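Local coordinates for protein enoyl-CoA hydratase/isomerase (Pseudomonas aeruginosa, PDB 3LAO) that probably catalyses, as a homotrimeric member of the crotonase family, the addition of water to the double bond of an enoyl-CoA substrate, at residues A208-P212 against L213-A217. Residues are numbered along the deposited sequence; the frame is centred on the assembly and turned at random.
Sequences ARAAP and LAVRA
R216 folds its side chain back along the first turn of helix 212-222, toward P212. Starting at the root, R216 CB lies 3.4 Å from P212 O. CG comes next and stays just as near that oxygen, because it stands anti to its own carbonyl carbon (chi1 -73°), on the backbone N side. The turn about CG-CD (chi3 -85°) brings R216 NE to 4.1 Å from P212 O. That oxygen lies 4.1 Å from the plane of the R216 guanidinium, on one face and offset toward the rim of the group. At the tip, R216 NH1 arrives 4.1 Å from P212 CB, a loose contact with the ring carbon, with NH2 about as far away. R216 CB and CG thus lie against P212 O while it accepts a nearly straight hydrogen bond (173°) from R216 N at 2.9 Å.

One residue earlier, A211 occupies the N-cap, and A211 O takes V215 N at 2.8 Å, the i to i+4 bond that opens the helix; proline suits this first turn since it has no N-H to offer. V215 CG2, anti to its carbonyl carbon, presses on A210 CB at 3.4 Å, joining the helix to the residue before its N-cap.

Residues 210-211 link helix 196-209 to helix 212-222. P212 packs on R58, just before strand 59-64, and V215 and R216 on P107 and K106, just before strand 108-112. A210, A211 and A214 pack against L171, L144 and G146 of a neighbouring subunit, to which A211 also makes backbone hydrogen bonds, placing the link at the trimer interface.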
loop_
_atom_site.group_PDB
_atom_site.type_symbol
_atom_site.label_atom_id
_atom_site.label_comp_id
_atom_site.label_asym_id
_atom_site.label_seq_id
_atom_site.Cartn_x
_atom_site.Cartn_y
_atom_site.Cartn_z
ATOM N N ALA B 208 -6.514 -7.765 23.521
ATOM C CA ALA B 208 -6.492 -8.879 24.467
ATOM C C ALA B 208 -7.870 -9.532 24.745
ATOM O O ALA B 208 -7.912 -10.607 25.310
ATOM C CB ALA B 208 -5.793 -8.478 25.806
ATOM N N ARG B 209 -8.975 -8.895 24.366
ATOM C CA ARG B 209 -10.260 -9.547 24.545
ATOM C C ARG B 209 -10.601 -10.445 23.362
ATOM O O ARG B 209 -11.435 -11.351 23.479
ATOM C CB ARG B 209 -11.390 -8.569 24.897
ATOM C CG ARG B 209 -11.520 -8.363 26.424
ATOM C CD ARG B 209 -12.983 -8.369 26.910
ATOM N NE ARG B 209 -13.671 -9.624 26.617
ATOM C CZ ARG B 209 -14.734 -9.730 25.824
ATOM N NH1 ARG B 209 -15.243 -8.651 25.245
ATOM N NH2 ARG B 209 -15.295 -10.914 25.618
ATOM N N ALA B 210 -9.920 -10.220 22.242
ATOM C CA ALA B 210 -10.086 -11.097 21.086
ATOM C C ALA B 210 -9.620 -12.542 21.406
ATOM O O ALA B 210 -8.873 -12.773 22.341
ATOM C CB ALA B 210 -9.325 -10.528 19.893
ATOM N N ALA B 211 -10.073 -13.512 20.631
ATOM C CA ALA B 211 -9.557 -14.869 20.751
ATOM C C ALA B 211 -8.102 -14.982 20.277
ATOM O O ALA B 211 -7.780 -14.654 19.111
ATOM C CB ALA B 211 -10.466 -15.853 19.948
ATOM N N PRO B 212 -7.218 -15.478 21.158
ATOM C CA PRO B 212 -5.766 -15.468 20.871
ATOM C C PRO B 212 -5.399 -16.281 19.637
ATOM O O PRO B 212 -4.608 -15.816 18.823
ATOM C CB PRO B 212 -5.131 -16.057 22.150
ATOM C CG PRO B 212 -6.195 -15.854 23.219
ATOM C CD PRO B 212 -7.524 -15.985 22.506
ATOM N N LEU B 213 -5.965 -17.467 19.475
ATOM C CA LEU B 213 -5.703 -18.221 18.257
ATOM C C LEU B 213 -6.135 -17.461 16.989
ATOM O O LEU B 213 -5.477 -17.499 15.925
ATOM C CB LEU B 213 -6.410 -19.559 18.300
ATOM C CG LEU B 213 -5.772 -20.621 19.180
ATOM C CD1 LEU B 213 -6.540 -21.882 18.925
ATOM C CD2 LEU B 213 -4.318 -20.800 18.811
ATOM N N ALA B 214 -7.254 -16.776 17.089
ATOM C CA ALA B 214 -7.744 -16.080 15.914
ATOM C C ALA B 214 -6.847 -14.849 15.647
ATOM O O ALA B 214 -6.515 -14.583 14.500
ATOM C CB ALA B 214 -9.238 -15.710 16.074
ATOM N N VAL B 215 -6.422 -14.150 16.709
ATOM C CA VAL B 215 -5.526 -13.009 16.591
ATOM C C VAL B 215 -4.204 -13.463 15.923
ATOM O O VAL B 215 -3.764 -12.906 14.895
ATOM C CB VAL B 215 -5.267 -12.298 17.954
ATOM C CG1 VAL B 215 -3.977 -11.449 17.901
ATOM C CG2 VAL B 215 -6.446 -11.450 18.373
ATOM N N ARG B 216 -3.622 -14.518 16.478
ATOM C CA ARG B 216 -2.397 -15.074 15.932
ATOM C C ARG B 216 -2.510 -15.417 14.454
ATOM O O ARG B 216 -1.608 -15.100 13.687
ATOM C CB ARG B 216 -1.923 -16.281 16.747
ATOM C CG ARG B 216 -1.338 -15.867 18.134
ATOM C CD ARG B 216 -0.452 -16.934 18.808
ATOM N NE ARG B 216 -1.206 -17.925 19.587
ATOM C CZ ARG B 216 -1.483 -17.841 20.892
ATOM N NH1 ARG B 216 -2.181 -18.806 21.487
ATOM N NH2 ARG B 216 -1.079 -16.792 21.604
ATOM N N ALA B 217 -3.604 -16.061 14.054
ATOM C CA ALA B 217 -3.778 -16.456 12.661
ATOM C C ALA B 217 -4.040 -15.224 11.762
ATOM O O ALA B 217 -3.631 -15.190 10.610
ATOM C CB ALA B 217 -4.894 -17.436 12.544
#